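Local coordinates for protein discoidin-2 (Dictyostelium discoideum, PDB 2VM9) that binds galactose and N-acetylgalactosamine as a homotrimeric, calcium-containing lectin and may take part in spore formation and spore coat assembly, at residues Asp68-Phe73 and Pro128-Ser133; Ser163-Glu168 and Lys190-Phe195; Gly167-Gly172 and Phe231-Ile236; Gly204-Asp209 and Asp245-Tyr250; His211-Gln216 and Trp238-Val243. All coordinates share one frame; numbering follows the deposited sequence.

Contact 1: residues Asp68-Phe73 and Pro128-Ser133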
# COMPACT_ATOMS: atom_id res chain seq x y z
N ASP A 68 3.50 -6.10 2.52
CA ASP A 68 4.04 -4.71 2.59
C ASP A 68 3.39 -3.77 3.58
O ASP A 68 4.00 -2.76 3.95
CB ASP A 68 3.85 -4.03 1.23
CG ASP A 68 4.59 -4.71 0.15
OD1 ASP A 68 5.72 -5.15 0.42
OD2 ASP A 68 4.04 -4.82 -0.98
N SER A 69 2.15 -4.04 3.95
CA SER A 69 1.41 -3.08 4.77
C SER A 69 1.84 -3.18 6.22
O SER A 69 2.23 -4.26 6.69
CB SER A 69 -0.09 -3.30 4.65
OG SER A 69 -0.42 -4.59 5.12
N VAL A 70 1.79 -2.06 6.91
CA VAL A 70 2.02 -2.07 8.35
C VAL A 70 0.74 -2.59 8.97
O VAL A 70 -0.33 -2.00 8.80
CB VAL A 70 2.33 -0.67 8.91
CG1 VAL A 70 2.38 -0.72 10.43
CG2 VAL A 70 3.65 -0.13 8.31
N LYS A 71 0.83 -3.72 9.66
CA LYS A 71 -0.33 -4.30 10.32
C LYS A 71 -0.22 -4.04 11.80
O LYS A 71 0.88 -3.93 12.34
CB LYS A 71 -0.42 -5.79 10.04
CG LYS A 71 -0.87 -6.02 8.58
CD LYS A 71 -0.31 -7.22 7.91
CE LYS A 71 1.21 -7.31 7.95
NZ LYS A 71 1.86 -6.96 6.67
N HIS A 72 -1.36 -3.93 12.46
CA HIS A 72 -1.44 -3.86 13.90
C HIS A 72 -2.08 -5.16 14.34
O HIS A 72 -3.32 -5.29 14.31
CB HIS A 72 -2.27 -2.64 14.32
CG HIS A 72 -1.55 -1.35 14.10
ND1 HIS A 72 -1.58 -0.68 12.90
CD2 HIS A 72 -0.74 -0.63 14.91
CE1 HIS A 72 -0.83 0.41 12.98
NE2 HIS A 72 -0.31 0.46 14.19
N PHE A 73 -1.25 -6.14 14.71
CA PHE A 73 -1.76 -7.44 15.09
C PHE A 73 -2.28 -7.40 16.51
O PHE A 73 -1.54 -7.04 17.43
CB PHE A 73 -0.67 -8.50 14.99
CG PHE A 73 -0.28 -8.82 13.56
CD1 PHE A 73 -1.16 -9.52 12.73
CD2 PHE A 73 0.97 -8.46 13.06
CE1 PHE A 73 -0.78 -9.85 11.39
CE2 PHE A 73 1.38 -8.78 11.75
CZ PHE A 73 0.48 -9.47 10.90
N PRO A 128 -1.07 -3.74 20.46
CA PRO A 128 -0.91 -4.52 19.22
C PRO A 128 0.55 -4.56 18.79
O PRO A 128 1.34 -3.64 19.04
CB PRO A 128 -1.72 -3.72 18.20
CG PRO A 128 -2.80 -3.07 19.02
CD PRO A 128 -2.07 -2.68 20.29
N ILE A 129 0.91 -5.66 18.15
CA ILE A 129 2.21 -5.76 17.51
C ILE A 129 2.12 -5.05 16.18
O ILE A 129 1.31 -5.40 15.35
CB ILE A 129 2.61 -7.23 17.28
CG1 ILE A 129 2.85 -7.94 18.62
CG2 ILE A 129 3.86 -7.32 16.39
CD1 ILE A 129 3.00 -9.43 18.46
N LYS A 130 3.00 -4.08 15.98
CA LYS A 130 3.07 -3.31 14.76
C LYS A 130 4.18 -3.93 13.89
O LYS A 130 5.36 -3.93 14.25
CB LYS A 130 3.42 -1.87 15.12
CG LYS A 130 3.38 -0.94 13.97
CD LYS A 130 3.71 0.47 14.45
CE LYS A 130 4.26 1.27 13.34
NZ LYS A 130 4.64 2.64 13.85
N ALA A 131 3.77 -4.50 12.76
CA ALA A 131 4.71 -5.30 11.97
C ALA A 131 4.29 -5.44 10.50
O ALA A 131 3.10 -5.39 10.19
CB ALA A 131 4.85 -6.68 12.60
N ARG A 132 5.27 -5.63 9.63
CA ARG A 132 5.03 -6.04 8.25
C ARG A 132 5.07 -7.56 8.15
O ARG A 132 4.25 -8.12 7.46
CB ARG A 132 6.04 -5.42 7.28
CG ARG A 132 5.74 -3.94 7.03
CD ARG A 132 6.70 -3.38 5.96
NE ARG A 132 6.22 -2.06 5.53
CZ ARG A 132 6.50 -0.91 6.14
NH1 ARG A 132 7.30 -0.88 7.20
NH2 ARG A 132 6.00 0.22 5.66
N SER A 133 5.99 -8.20 8.88
CA SER A 133 6.06 -9.67 8.88
C SER A 133 6.15 -10.20 10.30
O SER A 133 6.69 -9.53 11.19
CB SER A 133 7.22 -10.16 8.03
OG SER A 133 7.10 -9.64 6.71
O HOH W 1 4.00 0.18 3.53
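Asp68 offers its carbonyl to Arg132: NE reaches Asp68 O at 2.8 Å from above the carbonyl plane, and a water in the guanidinium plane ties Arg132 NH2 to the same oxygen. The carboxylate of Asp68 turns instead to Ser67 and Ser69 of the second subunit. Ser69 O receives Lys71 NZ from within its own segment. Val70 lays CG2 over one face of the Arg132 guanidinium, 3.6 Å from NH2, while CG1 meets Lys130 CG. Lys71 forms an antiparallel pair with Ala131, its N 2.9 Å from Ala131 O; its side chain, bent at three torsions, curls back so that NZ also grips Arg132 O at 2.8 Å. His72 runs beside Lys130, pointing the same way, and its NE2 bonds Asn257 of the second subunit. Phe73 pairs with Ile129, N to Ile129 O at 2.7 Å, and its CE2 touches Ala131 CB on the sheet face shared with Lys71. In this beta-sandwich of the F5/8 type C domain both segments turn a corner beside the pairing, at Asp68-Ser69 and at Arg132. There two cationic side chains bind three backbone carbonyls, which their charge would probably polarise.

Contact 2: residues Ser163-Glu168 and Lys190-Phe195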
# COMPACT_ATOMS: atom_id res chain seq x y z
N SER A 163 -4.94 8.91 -2.26
CA SER A 163 -4.35 9.35 -3.51
C SER A 163 -4.38 10.88 -3.47
O SER A 163 -5.28 11.47 -2.86
CB SER A 163 -5.17 8.85 -4.69
OG SER A 163 -5.02 7.43 -4.87
N VAL A 164 -3.40 11.50 -4.12
CA VAL A 164 -3.20 12.95 -4.00
C VAL A 164 -2.78 13.53 -5.35
O VAL A 164 -1.94 12.97 -6.03
CB VAL A 164 -2.10 13.26 -2.92
CG1 VAL A 164 -1.72 14.74 -2.93
CG2 VAL A 164 -2.55 12.85 -1.52
N GLN A 165 -3.36 14.66 -5.73
CA GLN A 165 -2.81 15.46 -6.82
C GLN A 165 -2.73 16.90 -6.32
O GLN A 165 -3.51 17.31 -5.46
CB GLN A 165 -3.66 15.39 -8.08
CG GLN A 165 -3.77 13.98 -8.69
CD GLN A 165 -4.56 13.98 -9.95
OE1 GLN A 165 -4.10 14.48 -10.99
NE2 GLN A 165 -5.78 13.46 -9.88
N VAL A 166 -1.79 17.64 -6.87
CA VAL A 166 -1.54 18.98 -6.36
C VAL A 166 -1.43 19.96 -7.52
O VAL A 166 -1.21 19.58 -8.69
CB VAL A 166 -0.24 19.04 -5.52
CG1 VAL A 166 -0.26 18.04 -4.35
CG2 VAL A 166 0.98 18.82 -6.42
N GLY A 167 -1.56 21.24 -7.20
CA GLY A 167 -1.39 22.25 -8.25
C GLY A 167 -1.51 23.63 -7.64
O GLY A 167 -1.60 23.80 -6.43
N GLU A 168 -1.50 24.63 -8.50
CA GLU A 168 -1.66 26.00 -8.05
C GLU A 168 -2.64 26.71 -8.96
O GLU A 168 -2.83 26.33 -10.12
CB GLU A 168 -0.33 26.73 -7.99
CG GLU A 168 0.36 27.02 -9.31
CD GLU A 168 1.39 28.15 -9.15
OE1 GLU A 168 2.43 27.93 -8.51
OE2 GLU A 168 1.15 29.27 -9.65
N LYS A 190 -8.50 21.87 -13.69
CA LYS A 190 -8.63 20.48 -14.14
C LYS A 190 -7.48 19.70 -13.52
O LYS A 190 -6.33 20.14 -13.59
CB LYS A 190 -8.57 20.43 -15.67
CG LYS A 190 -8.82 19.05 -16.26
CD LYS A 190 -8.67 19.06 -17.79
CE LYS A 190 -7.82 17.88 -18.27
NZ LYS A 190 -6.40 17.92 -17.71
N PHE A 191 -7.78 18.57 -12.88
CA PHE A 191 -6.73 17.75 -12.26
C PHE A 191 -5.86 17.18 -13.39
O PHE A 191 -6.39 16.89 -14.46
CB PHE A 191 -7.31 16.59 -11.44
CG PHE A 191 -8.16 17.04 -10.26
CD1 PHE A 191 -7.68 17.99 -9.35
CD2 PHE A 191 -9.42 16.48 -10.06
CE1 PHE A 191 -8.47 18.40 -8.26
CE2 PHE A 191 -10.23 16.88 -8.97
CZ PHE A 191 -9.74 17.85 -8.07
N PRO A 192 -4.55 17.05 -13.16
CA PRO A 192 -3.73 16.42 -14.21
C PRO A 192 -4.34 15.10 -14.71
O PRO A 192 -4.36 14.85 -15.93
CB PRO A 192 -2.39 16.19 -13.51
CG PRO A 192 -2.31 17.34 -12.51
CD PRO A 192 -3.73 17.46 -12.00
N VAL A 193 -4.86 14.28 -13.80
CA VAL A 193 -5.50 13.00 -14.14
C VAL A 193 -6.86 12.92 -13.46
O VAL A 193 -7.01 13.40 -12.33
CB VAL A 193 -4.62 11.80 -13.65
CG1 VAL A 193 -5.28 10.44 -13.97
CG2 VAL A 193 -3.24 11.86 -14.24
N GLU A 194 -7.85 12.32 -14.12
CA GLU A 194 -9.17 12.17 -13.52
C GLU A 194 -9.13 11.15 -12.38
O GLU A 194 -8.56 10.06 -12.53
CB GLU A 194 -10.24 11.80 -14.55
CG GLU A 194 -11.64 11.69 -13.96
CD GLU A 194 -12.73 11.40 -14.99
OE1 GLU A 194 -12.43 11.23 -16.19
OE2 GLU A 194 -13.91 11.37 -14.58
N PHE A 195 -9.69 11.52 -11.23
CA PHE A 195 -9.81 10.62 -10.09
C PHE A 195 -10.91 9.57 -10.36
O PHE A 195 -11.83 9.80 -11.15
CB PHE A 195 -10.20 11.39 -8.82
CG PHE A 195 -9.07 12.16 -8.16
CD1 PHE A 195 -8.07 11.51 -7.45
CD2 PHE A 195 -9.06 13.55 -8.17
CE1 PHE A 195 -7.05 12.22 -6.80
CE2 PHE A 195 -8.04 14.27 -7.53
CZ PHE A 195 -7.04 13.62 -6.84
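Gln165 drives its amide over the Phe195 ring, with NE2 3.2 Å above the plane at the ring centre and the two planes 64° apart. The same amide makes a two-point grip on the backbone of Val193: NE2 donates to Val193 O at 2.7 Å, almost in the amide plane, and Val193 N returns a bond of 2.9 Å to a lone pair of OE1. With CG beside its own backbone N (chi1 -62°) and the chain extended beyond, Gln165 reaches from its strand to the loop. Pro192 CD presses on OE1 at 3.2 Å, flanking the amide. At its edge Phe195 meets Phe191: its CE2 points at the centre of the Phe191 face, 3.6 Å above the plane, a T-shaped pair. Tyr159 of the third subunit packs on Gln165 and meets the Phe195 ring. One side chain thus pins the loop that crosses from strand 183-190 to strand 200-211 onto strand 163-170, which lies in the sheet the loop leads into; this connection joins the two sheets of the H-type lectin beta-sandwich.

Contact 3: residues Gly167-Gly172 and Phe231-Ile236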
# COMPACT_ATOMS: atom_id res chain seq x y z
N GLY A 167 -1.56 21.24 -7.20
CA GLY A 167 -1.39 22.25 -8.25
C GLY A 167 -1.51 23.63 -7.64
O GLY A 167 -1.60 23.80 -6.43
N GLU A 168 -1.50 24.63 -8.50
CA GLU A 168 -1.66 26.00 -8.05
C GLU A 168 -2.64 26.71 -8.96
O GLU A 168 -2.83 26.33 -10.12
CB GLU A 168 -0.33 26.73 -7.99
CG GLU A 168 0.36 27.02 -9.31
CD GLU A 168 1.39 28.15 -9.15
OE1 GLU A 168 2.43 27.93 -8.51
OE2 GLU A 168 1.15 29.27 -9.65
N VAL A 169 -3.26 27.75 -8.43
CA VAL A 169 -4.23 28.49 -9.20
C VAL A 169 -4.21 29.95 -8.72
O VAL A 169 -4.11 30.20 -7.54
CB VAL A 169 -5.66 27.84 -9.10
CG1 VAL A 169 -6.08 27.62 -7.65
CG2 VAL A 169 -6.71 28.62 -9.89
N SER A 170 -4.31 30.88 -9.66
CA SER A 170 -4.30 32.32 -9.34
C SER A 170 -5.45 32.99 -10.05
O SER A 170 -6.04 32.44 -10.98
CB SER A 170 -3.00 32.97 -9.84
OG SER A 170 -1.84 32.37 -9.27
N ILE A 171 -5.77 34.21 -9.63
CA ILE A 171 -6.74 35.00 -10.38
C ILE A 171 -6.17 35.28 -11.77
O ILE A 171 -6.83 35.00 -12.78
CB ILE A 171 -7.07 36.32 -9.66
CG1 ILE A 171 -7.65 36.03 -8.26
CG2 ILE A 171 -8.07 37.15 -10.50
CD1 ILE A 171 -7.90 37.26 -7.39
N GLY A 172 -4.95 35.83 -11.81
CA GLY A 172 -4.22 35.94 -13.06
C GLY A 172 -4.62 37.13 -13.90
O GLY A 172 -4.08 37.32 -15.00
N PHE A 231 -12.10 21.09 -10.12
CA PHE A 231 -12.91 21.84 -9.16
C PHE A 231 -12.85 23.31 -9.53
O PHE A 231 -12.11 23.70 -10.43
CB PHE A 231 -12.38 21.61 -7.73
CG PHE A 231 -11.04 22.27 -7.45
CD1 PHE A 231 -10.99 23.48 -6.76
CD2 PHE A 231 -9.85 21.68 -7.87
CE1 PHE A 231 -9.77 24.08 -6.49
CE2 PHE A 231 -8.61 22.29 -7.61
CZ PHE A 231 -8.58 23.50 -6.92
N ASP A 232 -13.64 24.12 -8.84
CA ASP A 232 -13.57 25.57 -9.04
C ASP A 232 -12.93 26.21 -7.83
O ASP A 232 -13.35 25.95 -6.69
CB ASP A 232 -14.99 26.16 -9.19
CG ASP A 232 -15.66 25.81 -10.50
OD1 ASP A 232 -14.97 25.66 -11.52
OD2 ASP A 232 -16.90 25.76 -10.50
N LEU A 233 -11.93 27.05 -8.06
CA LEU A 233 -11.40 27.91 -6.99
C LEU A 233 -12.16 29.22 -7.12
O LEU A 233 -12.01 29.94 -8.12
CB LEU A 233 -9.91 28.14 -7.19
CG LEU A 233 -9.11 28.62 -5.95
CD1 LEU A 233 -9.85 29.67 -5.15
CD2 LEU A 233 -8.74 27.47 -5.04
N THR A 234 -13.02 29.49 -6.14
CA THR A 234 -13.75 30.73 -6.14
C THR A 234 -12.93 31.72 -5.30
O THR A 234 -12.67 31.44 -4.13
CB THR A 234 -15.16 30.54 -5.56
OG1 THR A 234 -15.88 29.58 -6.38
CG2 THR A 234 -15.90 31.88 -5.55
N PHE A 235 -12.49 32.81 -5.94
CA PHE A 235 -11.73 33.86 -5.27
C PHE A 235 -12.75 34.90 -4.88
O PHE A 235 -13.61 35.26 -5.68
CB PHE A 235 -10.70 34.47 -6.22
CG PHE A 235 -9.58 33.53 -6.59
CD1 PHE A 235 -8.38 33.59 -5.91
CD2 PHE A 235 -9.74 32.62 -7.64
CE1 PHE A 235 -7.33 32.74 -6.25
CE2 PHE A 235 -8.70 31.74 -7.97
CZ PHE A 235 -7.48 31.80 -7.28
N ILE A 236 -12.64 35.40 -3.65
CA ILE A 236 -13.69 36.24 -3.11
C ILE A 236 -13.09 37.47 -2.44
O ILE A 236 -12.09 37.35 -1.71
CB ILE A 236 -14.45 35.43 -2.03
CG1 ILE A 236 -15.00 34.12 -2.63
CG2 ILE A 236 -15.52 36.29 -1.34
CD1 ILE A 236 -15.44 33.12 -1.58
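Ile171 rests on one face of the Phe235 ring, CG1 lying 3.7 Å from the ring centroid and 22° off the normal, a CH-pi contact displaced toward the rim on the CG-CD1 side. The opposite face is filled from within 231-236 by Leu233 CD1, 3.6 Å above the ring centre, so the phenyl group is clamped between two aliphatic side chains. Val169 O lies at the ring edge, near its plane and 3.7 Å from CZ, and Ser170 C also approaches CZ. Val169 further packs CG1 against Leu233 CG at 3.6 Å; this methyl occupies the position between backbone N and carbonyl carbon (chi1 52°), which aims it at the leucine while CG2 faces the ring. The axes of 167-170 and 231-236 stand 8.8 Å apart and cross at -40°, the face-to-face packing of two sheets: strand 163-170 lies at the margin of one and strand 230-237 in the middle of the other, and their apolar side chains contribute to the core of the lectin beta-sandwich. Leu176 touches both Ile171 and Phe235, and Ile185 and Leu246 add to the packing round the ring. Farther out, backbone bonds hold 167-172 to strand 243-254, from Val169 to Phe248 and from Ile171 to Leu246, while Ser170 OG bonds Thr247 OG1. Asp209 of the carbohydrate site has its side chain about 8 Å from that of Ile171.

Contact 4: residues Gly204-Asp209 and Asp245-Tyr250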
# COMPACT_ATOMS: atom_id res chain seq x y z
N GLY A 204 -4.30 26.61 0.24
CA GLY A 204 -3.53 27.49 1.11
C GLY A 204 -2.97 28.62 0.29
O GLY A 204 -2.43 28.40 -0.80
N CYS A 205 -3.04 29.84 0.82
CA CYS A 205 -2.62 31.00 0.03
C CYS A 205 -1.08 31.13 0.03
O CYS A 205 -0.43 30.95 1.07
CB CYS A 205 -3.27 32.26 0.58
SG CYS A 205 -2.93 33.74 -0.44
N LYS A 206 -0.52 31.42 -1.15
CA LYS A 206 0.91 31.70 -1.26
C LYS A 206 1.25 33.01 -1.95
O LYS A 206 2.42 33.30 -2.22
CB LYS A 206 1.66 30.53 -1.91
CG LYS A 206 1.28 30.25 -3.36
CD LYS A 206 2.21 29.16 -3.93
CE LYS A 206 1.90 28.90 -5.37
NZ LYS A 206 2.63 27.69 -5.97
N LYS A 207 0.23 33.82 -2.23
CA LYS A 207 0.48 35.15 -2.77
C LYS A 207 -0.70 36.04 -2.50
O LYS A 207 -1.84 35.66 -2.82
CB LYS A 207 0.74 35.12 -4.29
CG LYS A 207 0.86 36.55 -4.87
CD LYS A 207 0.85 36.47 -6.40
CE LYS A 207 1.07 37.81 -7.00
NZ LYS A 207 1.02 37.75 -8.50
N VAL A 208 -0.43 37.21 -1.92
CA VAL A 208 -1.43 38.26 -1.80
C VAL A 208 -0.91 39.51 -2.48
O VAL A 208 0.19 39.96 -2.18
CB VAL A 208 -1.74 38.56 -0.33
CG1 VAL A 208 -2.56 39.89 -0.23
CG2 VAL A 208 -2.46 37.39 0.32
N ASP A 209 -1.69 40.07 -3.40
CA ASP A 209 -1.37 41.36 -3.98
C ASP A 209 -2.72 42.08 -3.95
O ASP A 209 -3.56 41.85 -4.80
CB ASP A 209 -0.86 41.20 -5.42
CG ASP A 209 -0.40 42.52 -6.03
OD1 ASP A 209 -0.61 43.59 -5.42
OD2 ASP A 209 0.22 42.45 -7.12
N ASP A 245 -4.16 40.35 -7.31
CA ASP A 245 -3.99 38.92 -7.60
C ASP A 245 -3.94 38.13 -6.28
O ASP A 245 -3.63 38.68 -5.21
CB ASP A 245 -2.69 38.68 -8.40
CG ASP A 245 -2.67 37.33 -9.11
OD1 ASP A 245 -3.74 36.71 -9.27
OD2 ASP A 245 -1.57 36.87 -9.52
N LEU A 246 -4.30 36.85 -6.37
CA LEU A 246 -4.13 35.91 -5.25
C LEU A 246 -3.72 34.61 -5.86
O LEU A 246 -4.17 34.28 -6.98
CB LEU A 246 -5.46 35.67 -4.52
CG LEU A 246 -6.03 36.83 -3.70
CD1 LEU A 246 -7.49 36.52 -3.36
CD2 LEU A 246 -5.18 37.07 -2.45
N THR A 247 -2.91 33.84 -5.13
CA THR A 247 -2.51 32.50 -5.59
C THR A 247 -2.72 31.50 -4.46
O THR A 247 -2.35 31.78 -3.33
CB THR A 247 -1.02 32.44 -6.03
OG1 THR A 247 -0.79 33.39 -7.09
CG2 THR A 247 -0.66 31.03 -6.51
N PHE A 248 -3.30 30.35 -4.80
CA PHE A 248 -3.38 29.22 -3.86
C PHE A 248 -2.65 28.00 -4.39
O PHE A 248 -2.72 27.69 -5.60
CB PHE A 248 -4.84 28.83 -3.61
CG PHE A 248 -5.63 29.87 -2.85
CD1 PHE A 248 -5.68 29.81 -1.45
CD2 PHE A 248 -6.27 30.90 -3.52
CE1 PHE A 248 -6.39 30.79 -0.71
CE2 PHE A 248 -7.00 31.89 -2.80
CZ PHE A 248 -7.04 31.85 -1.40
N ASP A 249 -2.00 27.26 -3.49
CA ASP A 249 -1.67 25.87 -3.80
C ASP A 249 -2.86 25.04 -3.35
O ASP A 249 -3.51 25.35 -2.34
CB ASP A 249 -0.42 25.42 -3.04
CG ASP A 249 0.87 25.68 -3.83
OD1 ASP A 249 0.78 26.01 -5.05
OD2 ASP A 249 1.95 25.56 -3.24
N TYR A 250 -3.16 23.98 -4.09
CA TYR A 250 -4.18 23.05 -3.64
C TYR A 250 -3.63 21.64 -3.51
O TYR A 250 -2.67 21.26 -4.21
CB TYR A 250 -5.40 23.06 -4.57
CG TYR A 250 -5.20 22.31 -5.89
CD1 TYR A 250 -5.34 20.91 -5.96
CD2 TYR A 250 -4.88 23.00 -7.06
CE1 TYR A 250 -5.16 20.22 -7.16
CE2 TYR A 250 -4.69 22.32 -8.29
CZ TYR A 250 -4.85 20.92 -8.32
OH TYR A 250 -4.67 20.23 -9.50
O HOH W 2 4.26 25.13 -4.57
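The Phe248 ring carries Cys205 SG above one face, 4.8 Å from its centroid and 19° off the normal, with Gly204 N at its edge, in plane; Cys205 CB comes to 3.7 Å from CE1. In this antiparallel pair of the H-type lectin beta-sandwich, Phe248, Cys205, Val208 and Leu246 share the face that Trp219 touches, and Val208 CG2 lies beside Leu246 CD2. A classic beta bulge interrupts the pairing: Lys206 and Lys207 both face Thr247, whose O takes a bond of 2.9 Å from Lys206 N and a weak one from Lys207 N. Lys207 lies on the opposite face with Asp245 and Thr247, and the Lys206 chain reaches the Asp249 carboxylate on that face. With CG wedged between backbone N and carbonyl carbon (chi1 65°), Lys206 stretches past Thr247 CG2 so that NZ meets the syn side of Asp249 OD1 at 2.7 Å; NZ also forms a salt bridge with Glu168, so it lies between two carboxylates. Asp209, a carbohydrate-binding residue, pairs through its backbone with Asp245, while its OD1 takes Gln216 NE2 of the third subunit, whose strand continues the sheet beyond Lys207-Asp209. Asp245 OD1 accepts from Gly172 N, which probably steadies this carboxylate. Crossing Asp245 at about a right angle, Lys207 makes a salt bridge in which NZ approaches OD2 at 2.9 Å on the anti side, 17° out of the carboxylate plane.

Contact 5: residues His211-Gln216 and Trp238-Val243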
# COMPACT_ATOMS: atom_id res chain seq x y z
N HIS A 211 -5.20 45.58 -2.10
CA HIS A 211 -5.25 46.83 -1.39
C HIS A 211 -6.23 46.68 -0.24
O HIS A 211 -7.29 46.04 -0.38
CB HIS A 211 -5.71 47.95 -2.33
CG HIS A 211 -5.15 49.29 -1.96
ND1 HIS A 211 -3.93 49.73 -2.42
CD2 HIS A 211 -5.62 50.26 -1.14
CE1 HIS A 211 -3.68 50.93 -1.92
NE2 HIS A 211 -4.68 51.27 -1.13
N THR A 212 -5.89 47.25 0.91
CA THR A 212 -6.85 47.31 2.00
C THR A 212 -7.96 48.31 1.62
O THR A 212 -7.78 49.16 0.73
CB THR A 212 -6.19 47.69 3.33
OG1 THR A 212 -5.56 48.98 3.22
CG2 THR A 212 -5.15 46.55 3.76
N ASP A 213 -9.09 48.18 2.31
CA ASP A 213 -10.23 49.09 2.16
C ASP A 213 -10.22 49.93 3.44
O ASP A 213 -10.71 49.50 4.50
CB ASP A 213 -11.52 48.26 2.07
CG ASP A 213 -12.79 49.11 2.07
OD1 ASP A 213 -12.64 50.32 1.86
OD2 ASP A 213 -13.91 48.53 2.20
N ASN A 214 -9.61 51.12 3.33
CA ASN A 214 -9.31 51.94 4.49
C ASN A 214 -8.77 51.07 5.63
O ASN A 214 -9.27 51.12 6.75
CB ASN A 214 -10.55 52.72 4.91
CG ASN A 214 -10.91 53.80 3.91
OD1 ASN A 214 -12.07 53.94 3.50
ND2 ASN A 214 -9.94 54.55 3.50
N GLY A 215 -7.76 50.28 5.32
CA GLY A 215 -7.10 49.48 6.37
C GLY A 215 -7.63 48.07 6.60
O GLY A 215 -6.92 47.25 7.22
N GLN A 216 -8.84 47.78 6.12
CA GLN A 216 -9.39 46.40 6.27
C GLN A 216 -8.97 45.54 5.06
O GLN A 216 -9.22 45.90 3.90
CB GLN A 216 -10.91 46.40 6.37
CG GLN A 216 -11.44 45.03 6.85
CD GLN A 216 -11.25 44.83 8.38
OE1 GLN A 216 -10.95 45.77 9.10
NE2 GLN A 216 -11.45 43.59 8.86
N TRP A 238 -14.81 41.44 -0.66
CA TRP A 238 -16.05 42.12 -0.32
C TRP A 238 -15.66 43.46 0.28
O TRP A 238 -14.50 43.90 0.11
CB TRP A 238 -16.99 41.25 0.55
CG TRP A 238 -16.44 40.85 1.92
CD1 TRP A 238 -16.84 41.35 3.12
CD2 TRP A 238 -15.44 39.86 2.21
NE1 TRP A 238 -16.15 40.75 4.15
CE2 TRP A 238 -15.28 39.83 3.62
CE3 TRP A 238 -14.65 39.00 1.42
CZ2 TRP A 238 -14.35 38.99 4.25
CZ3 TRP A 238 -13.74 38.15 2.04
CH2 TRP A 238 -13.59 38.16 3.46
N GLY A 239 -16.61 44.16 0.89
CA GLY A 239 -16.37 45.59 1.13
C GLY A 239 -15.89 46.24 -0.16
O GLY A 239 -16.33 45.87 -1.25
N ASN A 240 -14.97 47.21 -0.06
CA ASN A 240 -14.41 47.87 -1.24
C ASN A 240 -12.96 47.48 -1.60
O ASN A 240 -12.29 48.18 -2.36
CB ASN A 240 -14.56 49.40 -1.13
CG ASN A 240 -16.01 49.83 -1.11
OD1 ASN A 240 -16.86 49.20 -1.70
ND2 ASN A 240 -16.29 50.90 -0.38
N ASN A 241 -12.50 46.32 -1.12
CA ASN A 241 -11.13 45.93 -1.40
C ASN A 241 -10.88 45.72 -2.87
O ASN A 241 -11.67 45.07 -3.54
CB ASN A 241 -10.79 44.62 -0.69
CG ASN A 241 -10.72 44.80 0.81
OD1 ASN A 241 -11.75 44.86 1.48
ND2 ASN A 241 -9.51 44.87 1.33
N ALA A 242 -9.77 46.26 -3.34
CA ALA A 242 -9.28 46.03 -4.71
C ALA A 242 -8.23 44.93 -4.59
O ALA A 242 -7.13 45.16 -4.06
CB ALA A 242 -8.68 47.32 -5.27
N VAL A 243 -8.55 43.74 -5.08
CA VAL A 243 -7.59 42.62 -5.04
C VAL A 243 -6.96 42.49 -6.42
O VAL A 243 -7.66 42.28 -7.40
CB VAL A 243 -8.28 41.29 -4.65
CG1 VAL A 243 -7.31 40.10 -4.80
CG2 VAL A 243 -8.87 41.39 -3.22
O HOH W 3 -9.07 48.72 -1.80
O HOH W 4 -14.61 52.03 1.61
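Asn241 points its amide into the bend of 211-216, where ND2 donates to Gln216 O at 2.8 Å and to His211 O at 3.0 Å, each on a lone pair in the carbonyl plane. The two loops are turns at one end of the H-type lectin sandwich: type I' from Asp213 to Gln216, type II' from Trp238 to Asn241. Gln216 O also takes Asp213 N across its own turn, so this one oxygen ties both loops together. Asn241 OD1 passes Asp213 CB at 3.5 Å and accepts from Arg218 NH1. Asp213 and Asn240 cross at a slant, carboxylate and amide planes 45° apart. Asp213 CG points away from its own backbone N (chi1 174°), carrying OD2 across to the opposing turn, where Asn240 N meets it at 2.8 Å from well above the carboxylate plane. Asp213 OD1 and Asn240 ND2 are joined by a water. Arg218, a carbohydrate-binding residue, also uses NH1 in a salt bridge to Asp213 OD2, so the paired turns probably help to position it; Trp238, also of that site, packs on Arg218 and on Asp209 of the second subunit. A second water bridges Thr212 O and Ala242 N. Beyond it the backbones meet directly, His211 N reaching Ala242 O at 2.8 Å in an almost straight bond, with an N-H...O angle of 175°.

Overall arrangement
Contact 1 stands alone in the N-terminal F5/8 type C beta-sandwich, its centre 31 Å from that of contact 2 and 54 Å from that of contact 5; along the chain it closes before the others open. Contacts 2 to 5 lie in the lectin domain. Contacts 2 and 3 share strand 163-170, which neighbours strand 243-254 of contact 4, and the centres of contacts 3 and 4 are 8 Å apart. In sequence contact 3 crosses contacts 4 and 5, and contact 5 nests within contact 4. The series runs from the end near the linker to the carbohydrate-binding residues, Asp209 in contact 4 and Trp238 in contact 5, with neighbouring subunits meeting contacts 1, 2, 4 and 5.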